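Local coordinates for protein teicoplanin pseudoaglycone deacetylases Orf2 (Actinoplanes teichomyceticus, PDB 3DFF) that probably removes the acetyl group from teicoplanin pseudoaglycone as a zinc-dependent deacetylase of the PIG-L family, at residues L28-A31 / A32-A36; D123-P126 / D127-H130; M218-Q221 / K222-V226. One frame throughout, in Å; residues are numbered along the deposited sequence.

From the N terminus the chain first meets interaction 1, where helix 19-33 ends and turns toward strand 37-42 inside a beta-alpha-beta unit. Interaction 2 follows, where the loop after strand 120-121 becomes helix 126-147. Interaction 3 comes last, within helix 216-226. All three are local, each made by one unbroken run of residues, so none closes a long loop, and they stand in series without nesting or crossing. In space interactions 1 and 3 touch: M218 lies against A29, Q30 and Q33, joining helix 216-226 to helix 19-33. Interaction 2 is on the other side of the chain's centre, its own centre about 39 Å from that of interaction 1.

Interaction 1 of 3, residues L28-A31 / A32-A36; sequences LAQA and AQDGA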
ATOM      1  N   LEU A  28       1.876  12.975   0.302  1.00 24.99           N
ATOM      2  CA  LEU A  28       1.465  13.151  -1.089  1.00 25.42           C
ATOM      3  C   LEU A  28       0.860  14.538  -1.317  1.00 26.21           C
ATOM      4  O   LEU A  28       1.192  15.207  -2.303  1.00 26.70           O
ATOM      5  CB  LEU A  28       0.442  12.086  -1.480  1.00 24.53           C
ATOM      6  CG  LEU A  28       1.000  10.665  -1.519  1.00 24.30           C
ATOM      7  CD1 LEU A  28      -0.139   9.679  -1.650  1.00 24.63           C
ATOM      8  CD2 LEU A  28       2.012  10.492  -2.665  1.00 24.50           C
ATOM      9  N   ALA A  29      -0.036  14.937  -0.416  1.00 27.02           N
ATOM     10  CA  ALA A  29      -0.724  16.224  -0.508  1.00 28.25           C
ATOM     11  C   ALA A  29       0.280  17.374  -0.382  1.00 29.21           C
ATOM     12  O   ALA A  29       0.186  18.367  -1.118  1.00 29.38           O
ATOM     13  CB  ALA A  29      -1.796  16.325   0.554  1.00 28.26           C
ATOM     14  N   GLN A  30       1.241  17.215   0.527  1.00 29.63           N
ATOM     15  CA  GLN A  30       2.324  18.196   0.713  1.00 31.23           C
ATOM     16  C   GLN A  30       3.114  18.374  -0.574  1.00 31.24           C
ATOM     17  O   GLN A  30       3.345  19.510  -1.017  1.00 31.47           O
ATOM     18  CB  GLN A  30       3.264  17.768   1.854  1.00 31.62           C
ATOM     19  CG  GLN A  30       4.489  18.673   2.079  1.00 34.88           C
ATOM     20  CD  GLN A  30       4.155  19.964   2.816  1.00 37.62           C
ATOM     21  OE1 GLN A  30       2.995  20.238   3.140  1.00 40.37           O
ATOM     22  NE2 GLN A  30       5.179  20.768   3.086  1.00 39.70           N
ATOM     23  N   ALA A  31       3.522  17.252  -1.167  1.00 31.28           N
ATOM     24  CA  ALA A  31       4.349  17.239  -2.365  1.00 31.55           C
ATOM     25  C   ALA A  31       3.660  17.963  -3.518  1.00 32.15           C
ATOM     26  O   ALA A  31       4.314  18.669  -4.294  1.00 32.16           O
ATOM     27  CB  ALA A  31       4.688  15.800  -2.754  1.00 31.38           C
ATOM     28  N   ALA A  32       2.340  17.804  -3.613  1.00 32.47           N
ATOM     29  CA  ALA A  32       1.555  18.419  -4.683  1.00 34.06           C
ATOM     30  C   ALA A  32       1.461  19.936  -4.496  1.00 35.17           C
ATOM     31  O   ALA A  32       1.606  20.691  -5.462  1.00 35.56           O
ATOM     32  CB  ALA A  32       0.175  17.798  -4.758  1.00 33.76           C
ATOM     33  N   GLN A  33       1.212  20.359  -3.259  1.00 36.01           N
ATOM     34  CA  GLN A  33       1.270  21.772  -2.881  1.00 37.56           C
ATOM     35  C   GLN A  33       2.621  22.394  -3.215  1.00 37.77           C
ATOM     36  O   GLN A  33       2.682  23.492  -3.782  1.00 38.29           O
ATOM     37  CB  GLN A  33       0.995  21.942  -1.396  1.00 37.58           C
ATOM     38  CG  GLN A  33      -0.466  22.048  -1.060  1.00 40.18           C
ATOM     39  CD  GLN A  33      -0.754  23.157  -0.067  1.00 43.15           C
ATOM     40  OE1 GLN A  33       0.157  23.832   0.422  1.00 44.45           O
ATOM     41  NE2 GLN A  33      -2.031  23.361   0.225  1.00 44.98           N
ATOM     42  N   ASP A  34       3.697  21.690  -2.874  1.00 37.98           N
ATOM     43  CA  ASP A  34       5.055  22.158  -3.167  1.00 38.05           C
ATOM     44  C   ASP A  34       5.425  22.086  -4.651  1.00 37.62           C
ATOM     45  O   ASP A  34       6.592  22.248  -5.012  1.00 38.58           O
ATOM     46  CB  ASP A  34       6.078  21.402  -2.313  1.00 38.50           C
ATOM     47  CG  ASP A  34       5.821  21.558  -0.825  1.00 39.78           C
ATOM     48  OD1 ASP A  34       5.005  22.427  -0.449  1.00 41.61           O
ATOM     49  OD2 ASP A  34       6.422  20.807  -0.032  1.00 40.96           O
ATOM     50  N   GLY A  35       4.432  21.841  -5.504  1.00 36.68           N
ATOM     51  CA  GLY A  35       4.627  21.863  -6.952  1.00 35.21           C
ATOM     52  C   GLY A  35       5.255  20.638  -7.591  1.00 34.66           C
ATOM     53  O   GLY A  35       5.610  20.680  -8.774  1.00 35.05           O
ATOM     54  N   ALA A  36       5.403  19.548  -6.829  1.00 33.16           N
ATOM     55  CA  ALA A  36       5.935  18.297  -7.383  1.00 32.09           C
ATOM     56  C   ALA A  36       4.918  17.651  -8.318  1.00 30.65           C
ATOM     57  O   ALA A  36       3.728  17.853  -8.168  1.00 30.99           O
ATOM     58  CB  ALA A  36       6.327  17.330  -6.269  1.00 32.06           C
TER
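Q30, in the last turn of helix 19-33, meets D34, the first residue past its end, with the amide and carboxylate planes 81° apart. Q30 starts with CG anti to the backbone N (chi1 176°) and then bends at chi2, which swings its amide back alongside the helix, and NE2 comes to 3.4 Å from D34 OD2. The aliphatic part joins in as well, Q30 CG lying 3.6 Å from the same oxygen. Below this pair the main chain makes its own link, D34 N to Q30 O at 2.9 Å. Q33 bonds in the same way to A29 O, and A32 to L28 O.

On another side of the coil the methyl groups of A31 and A36 approach each other, CB to CB at 4.2 Å. A36 is brought there by a Schellman motif: A36 N donates to A31 O (2.9 Å) and G35 N to A32 O (3.1 Å), with G35 at positive phi as the C-prime residue. L28 and A31 reach across to V38 of the next strand.

The carboxylate of D34 sits beside the C-terminal end of the helix dipole, probably an unfavourable place for a negative charge, and lies against the Q30 carbonyl oxygen, acceptor beside acceptor (OD1 to O 3.4 Å). The turn's two backbone bonds, meanwhile, satisfy carbonyls that the ending helix could no longer serve.

Interaction 2 of 3, residues D123-P126 / D127-H130; sequences DHSP and DSDH
D127 is the second residue of helix 126-147, after the N-cap S125 and P126, and its CB lies 3.9 Å from S125 OG. Nothing polar ties the two side chains together; D127 simply flanks the cap.

S128 N receives the cap: it donates to S125 OG at 3.3 Å with an angle of 152°, and makes a weak second bond to S125 O. The S128 hydroxyl is turned back the same way, with chi1 at 54° placing OG between the backbone N and the carbonyl carbon, and from there it donates to S125 O at 2.8 Å. Main chain and side chain of one residue thus hold the same turn. The hydroxyl oxygen also sits at the edge of the H124 ring, OG to CD2 at 3.2 Å.

D129 takes up the rim of that ring. H124 NE2 donates to D129 OD1 at 2.7 Å; the oxygen lies in the ring plane, whereas NE2 approaches it from the syn side but 32° out of the carboxylate plane. The ring and carboxylate planes are almost perpendicular. The other ring nitrogen, ND1, donates to N122 O, so the ring is gripped at both nitrogens and its rotation is fixed. This pair binds a zinc ion in another structure of the protein, though none is bound to it here.

H130 closes the turn through its backbone: H130 N bonds to P126 O at 3.1 Å, the first regular helical bond.

Loop residues L103 and L109 pack on H124, and P104 on S128. The whole contact lies at the surface, where the loop leaving strand 120-121 enters helix 126-147, while D163 at the start of helix 162-178 is about 9 Å from D129, side chain to side chain.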
ATOM      1  N   ASP A 123      -0.217 -23.131   0.892  1.00 22.46           N
ATOM      2  CA  ASP A 123       1.188 -23.285   0.606  1.00 23.17           C
ATOM      3  C   ASP A 123       1.419 -23.410  -0.894  1.00 22.33           C
ATOM      4  O   ASP A 123       0.591 -23.979  -1.603  1.00 22.18           O
ATOM      5  CB  ASP A 123       1.736 -24.505   1.356  1.00 24.26           C
ATOM      6  CG  ASP A 123       1.828 -24.270   2.863  1.00 27.47           C
ATOM      7  OD1 ASP A 123       2.489 -23.287   3.294  1.00 31.02           O
ATOM      8  OD2 ASP A 123       1.265 -25.094   3.604  1.00 32.91           O
ATOM      9  N   HIS A 124       2.537 -22.861  -1.366  1.00 21.53           N
ATOM     10  CA  HIS A 124       2.869 -22.896  -2.786  1.00 21.64           C
ATOM     11  C   HIS A 124       4.374 -22.700  -3.004  1.00 21.74           C
ATOM     12  O   HIS A 124       5.094 -22.310  -2.081  1.00 21.92           O
ATOM     13  CB  HIS A 124       2.079 -21.804  -3.524  1.00 21.51           C
ATOM     14  CG  HIS A 124       2.308 -20.436  -2.969  1.00 19.08           C
ATOM     15  ND1 HIS A 124       1.673 -19.981  -1.833  1.00 20.34           N
ATOM     16  CD2 HIS A 124       3.131 -19.435  -3.368  1.00 20.40           C
ATOM     17  CE1 HIS A 124       2.079 -18.753  -1.566  1.00 20.26           C
ATOM     18  NE2 HIS A 124       2.976 -18.405  -2.472  1.00 21.22           N
ATOM     19  N   SER A 125       4.824 -22.954  -4.233  1.00 22.91           N
ATOM     20  CA  SER A 125       6.249 -23.010  -4.559  1.00 24.38           C
ATOM     21  C   SER A 125       6.981 -21.680  -4.427  1.00 25.95           C
ATOM     22  O   SER A 125       6.381 -20.622  -4.662  1.00 25.71           O
ATOM     23  CB  SER A 125       6.463 -23.569  -5.974  1.00 24.45           C
ATOM     24  OG  SER A 125       6.099 -22.636  -6.993  1.00 26.99           O
ATOM     25  N   PRO A 126       8.284 -21.740  -4.062  1.00 27.18           N
ATOM     26  CA  PRO A 126       9.186 -20.583  -4.124  1.00 28.18           C
ATOM     27  C   PRO A 126       9.044 -19.857  -5.460  1.00 28.74           C
ATOM     28  O   PRO A 126       8.834 -18.630  -5.491  1.00 29.83           O
ATOM     29  CB  PRO A 126      10.579 -21.213  -3.983  1.00 28.62           C
ATOM     30  CG  PRO A 126      10.336 -22.483  -3.183  1.00 28.50           C
ATOM     31  CD  PRO A 126       8.956 -22.955  -3.539  1.00 27.23           C
ATOM     32  N   ASP A 127       9.100 -20.623  -6.544  1.00 29.37           N
ATOM     33  CA  ASP A 127       9.077 -20.073  -7.900  1.00 29.15           C
ATOM     34  C   ASP A 127       7.885 -19.145  -8.166  1.00 28.78           C
ATOM     35  O   ASP A 127       8.046 -18.089  -8.780  1.00 27.19           O
ATOM     36  CB  ASP A 127       9.093 -21.199  -8.941  1.00 30.37           C
ATOM     37  CG  ASP A 127      10.398 -21.974  -8.951  1.00 32.99           C
ATOM     38  OD1 ASP A 127      11.347 -21.590  -8.233  1.00 37.32           O
ATOM     39  OD2 ASP A 127      10.479 -22.973  -9.696  1.00 37.48           O
ATOM     40  N   SER A 128       6.692 -19.522  -7.716  1.00 27.48           N
ATOM     41  CA  SER A 128       5.519 -18.700  -8.007  1.00 26.88           C
ATOM     42  C   SER A 128       5.595 -17.314  -7.351  1.00 26.93           C
ATOM     43  O   SER A 128       5.187 -16.321  -7.949  1.00 26.17           O
ATOM     44  CB  SER A 128       4.208 -19.418  -7.654  1.00 27.29           C
ATOM     45  OG  SER A 128       4.222 -19.863  -6.311  1.00 27.25           O
ATOM     46  N   ASP A 129       6.150 -17.258  -6.142  1.00 26.53           N
ATOM     47  CA  ASP A 129       6.366 -16.000  -5.444  1.00 26.28           C
ATOM     48  C   ASP A 129       7.367 -15.135  -6.210  1.00 25.37           C
ATOM     49  O   ASP A 129       7.108 -13.948  -6.457  1.00 25.36           O
ATOM     50  CB  ASP A 129       6.899 -16.273  -4.033  1.00 26.32           C
ATOM     51  CG  ASP A 129       5.815 -16.733  -3.072  1.00 27.58           C
ATOM     52  OD1 ASP A 129       4.627 -16.433  -3.322  1.00 26.11           O
ATOM     53  OD2 ASP A 129       6.167 -17.378  -2.045  1.00 29.93           O
ATOM     54  N   HIS A 130       8.483 -15.758  -6.573  1.00 25.46           N
ATOM     55  CA  HIS A 130       9.582 -15.122  -7.314  0.50 24.88           C
ATOM     56  C   HIS A 130       9.065 -14.520  -8.622  1.00 24.58           C
ATOM     57  O   HIS A 130       9.393 -13.379  -8.985  1.00 23.96           O
ATOM     58  CB  HIS A 130      10.662 -16.176  -7.596  0.50 25.42           C
ATOM     59  CG  HIS A 130      11.819 -15.670  -8.398  0.50 26.34           C
ATOM     60  ND1 HIS A 130      12.920 -15.076  -7.822  0.50 27.79           N
ATOM     61  CD2 HIS A 130      12.052 -15.685  -9.731  0.50 28.00           C
ATOM     62  CE1 HIS A 130      13.778 -14.735  -8.767  0.50 28.38           C
ATOM     63  NE2 HIS A 130      13.275 -15.094  -9.934  0.50 29.33           N
TER

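Interaction 3 of 3, residues M218-Q221 / K222-V226; sequences MRSQ and KFQAV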
HETATM    1  N   MSE A 218      -3.175  19.762   5.930  1.00 31.19           N
HETATM    2  CA  MSE A 218      -2.751  18.517   5.275  1.00 31.87           C
HETATM    3  C   MSE A 218      -3.292  17.294   6.003  1.00 30.20           C
HETATM    4  O   MSE A 218      -3.657  16.302   5.372  1.00 29.53           O
HETATM    5  CB  MSE A 218      -1.232  18.420   5.204  1.00 32.95           C
HETATM    6  CG  MSE A 218      -0.529  19.522   4.408  1.00 39.83           C
HETATM    7 SE   MSE A 218      -1.133  19.654   2.553  1.00 57.36          SE
HETATM    8  CE  MSE A 218      -2.440  21.098   2.743  1.00 51.45           C
ATOM      9  N   ARG A 219      -3.312  17.345   7.336  1.00 28.21           N
ATOM     10  CA  ARG A 219      -3.906  16.256   8.099  1.00 26.72           C
ATOM     11  C   ARG A 219      -5.379  16.144   7.741  1.00 26.75           C
ATOM     12  O   ARG A 219      -5.891  15.043   7.527  1.00 25.67           O
ATOM     13  CB  ARG A 219      -3.732  16.466   9.611  1.00 26.91           C
ATOM     14  CG  ARG A 219      -4.504  15.453  10.460  1.00 25.37           C
ATOM     15  CD  ARG A 219      -4.609  15.881  11.924  1.00 26.42           C
ATOM     16  NE  ARG A 219      -5.666  15.173  12.655  1.00 25.64           N
ATOM     17  CZ  ARG A 219      -6.968  15.483  12.645  1.00 26.03           C
ATOM     18  NH1 ARG A 219      -7.438  16.488  11.909  1.00 26.44           N
ATOM     19  NH2 ARG A 219      -7.821  14.754  13.354  1.00 25.80           N
ATOM     20  N   SER A 220      -6.067  17.286   7.686  1.00 25.81           N
ATOM     21  CA  SER A 220      -7.480  17.294   7.378  1.00 26.36           C
ATOM     22  C   SER A 220      -7.697  16.701   5.980  1.00 25.80           C
ATOM     23  O   SER A 220      -8.611  15.906   5.773  1.00 25.53           O
ATOM     24  CB  SER A 220      -8.041  18.722   7.459  1.00 26.62           C
ATOM     25  OG  SER A 220      -9.435  18.726   7.215  1.00 28.97           O
ATOM     26  N   GLN A 221      -6.830  17.082   5.049  1.00 25.51           N
ATOM     27  CA  GLN A 221      -6.967  16.665   3.656  1.00 25.18           C
ATOM     28  C   GLN A 221      -6.754  15.159   3.556  1.00 24.49           C
ATOM     29  O   GLN A 221      -7.563  14.454   2.949  1.00 24.09           O
ATOM     30  CB  GLN A 221      -5.969  17.420   2.791  1.00 25.93           C
ATOM     31  CG  GLN A 221      -6.219  17.287   1.307  1.00 28.87           C
ATOM     32  CD  GLN A 221      -5.258  18.117   0.497  1.00 32.18           C
ATOM     33  OE1 GLN A 221      -4.319  18.726   1.036  1.00 35.13           O
ATOM     34  NE2 GLN A 221      -5.486  18.165  -0.814  1.00 32.75           N
ATOM     35  N   LYS A 222      -5.690  14.677   4.190  1.00 23.72           N
ATOM     36  CA  LYS A 222      -5.424  13.238   4.271  1.00 22.63           C
ATOM     37  C   LYS A 222      -6.644  12.490   4.814  1.00 22.35           C
ATOM     38  O   LYS A 222      -7.121  11.536   4.204  1.00 22.50           O
ATOM     39  CB  LYS A 222      -4.229  12.951   5.175  1.00 22.48           C
ATOM     40  CG  LYS A 222      -3.920  11.429   5.284  1.00 21.45           C
ATOM     41  CD  LYS A 222      -2.852  11.132   6.344  1.00 21.12           C
ATOM     42  CE  LYS A 222      -2.692   9.620   6.531  1.00 22.02           C
ATOM     43  NZ  LYS A 222      -1.421   9.244   7.233  1.00 21.59           N
ATOM     44  N   PHE A 223      -7.129  12.888   5.988  1.00 22.02           N
ATOM     45  CA  PHE A 223      -8.242  12.184   6.624  1.00 22.19           C
ATOM     46  C   PHE A 223      -9.519  12.225   5.786  1.00 22.67           C
ATOM     47  O   PHE A 223     -10.230  11.231   5.714  1.00 23.22           O
ATOM     48  CB  PHE A 223      -8.483  12.708   8.058  1.00 22.17           C
ATOM     49  CG  PHE A 223      -7.418  12.290   9.063  1.00 23.36           C
ATOM     50  CD1 PHE A 223      -6.248  11.639   8.669  1.00 22.75           C
ATOM     51  CD2 PHE A 223      -7.594  12.582  10.416  1.00 23.35           C
ATOM     52  CE1 PHE A 223      -5.259  11.269   9.610  1.00 23.57           C
ATOM     53  CE2 PHE A 223      -6.624  12.224  11.358  1.00 23.96           C
ATOM     54  CZ  PHE A 223      -5.456  11.571  10.964  1.00 23.46           C
ATOM     55  N   GLN A 224      -9.800  13.367   5.142  1.00 22.89           N
ATOM     56  CA  GLN A 224     -10.938  13.466   4.223  1.00 22.71           C
ATOM     57  C   GLN A 224     -10.741  12.487   3.055  1.00 22.01           C
ATOM     58  O   GLN A 224     -11.689  11.850   2.618  1.00 22.08           O
ATOM     59  CB  GLN A 224     -11.094  14.889   3.684  1.00 24.05           C
ATOM     60  CG  GLN A 224     -11.675  15.870   4.695  1.00 24.83           C
ATOM     61  CD  GLN A 224     -11.407  17.321   4.347  1.00 30.34           C
ATOM     62  OE1 GLN A 224     -10.998  17.653   3.232  1.00 31.71           O
ATOM     63  NE2 GLN A 224     -11.633  18.202   5.318  1.00 31.32           N
ATOM     64  N   ALA A 225      -9.510  12.375   2.572  1.00 21.72           N
ATOM     65  CA  ALA A 225      -9.199  11.456   1.464  1.00 21.14           C
ATOM     66  C   ALA A 225      -9.409  10.000   1.882  1.00 21.33           C
ATOM     67  O   ALA A 225     -10.027   9.217   1.150  1.00 21.83           O
ATOM     68  CB  ALA A 225      -7.788  11.677   0.949  1.00 20.75           C
ATOM     69  N   VAL A 226      -8.908   9.632   3.060  1.00 20.87           N
ATOM     70  CA  VAL A 226      -9.171   8.302   3.601  1.00 20.73           C
ATOM     71  C   VAL A 226     -10.674   7.996   3.578  1.00 21.34           C
ATOM     72  O   VAL A 226     -11.094   6.897   3.198  1.00 21.04           O
ATOM     73  CB  VAL A 226      -8.588   8.147   5.029  1.00 20.36           C
ATOM     74  CG1 VAL A 226      -9.050   6.850   5.676  1.00 20.42           C
ATOM     75  CG2 VAL A 226      -7.077   8.228   5.003  1.00 18.87           C
TER
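R219 and F223 form a CH-pi contact one turn apart on helix 216-226, which lies between helix 19-33 and helix 243-254. The methylene R219 CG stands over one face of the phenyl ring, 4.0 Å from the centroid of F223 and only 14° off the ring normal. Beyond it the extended arginine runs past the ring: R219 NE is 3.4 Å from F223 CE2, and F223 CD2 lies over the centre of the guanidinium. The two planes are 60° apart, so this is no flat stack. R219 reaches that place with CG anti to the backbone N, chi1 172°, and NE then makes a salt bridge to D248 of helix 243-254, which pins the group against the ring. F223 is wedged further by F244, stacked on it, and Y260, edge-to-face.

On the neighbouring side S220 and Q224 come together, OG to NE2 at 3.0 Å, but the angle is wrong for a hydrogen bond; Q224 uses OE1 toward H85 NE2, and the Q221 amide donates to H85 O. K222, fully extended, carries its ammonium group, NZ, to a salt bridge with E262 and hydrogen bonds with Y260 OH and L22 O.

Beneath all this run the usual helical bonds, K222 N to M218 O at 2.9 Å and F223 N to R219 O likewise. Selenomethionine M218 faces Q30 and Q33. The arrangement is that of a helix packed on the outside of a Rossmann-like alpha/beta core, with an arginine-aromatic pair spaced i to i+4 and polar groups bonded to the elements around it.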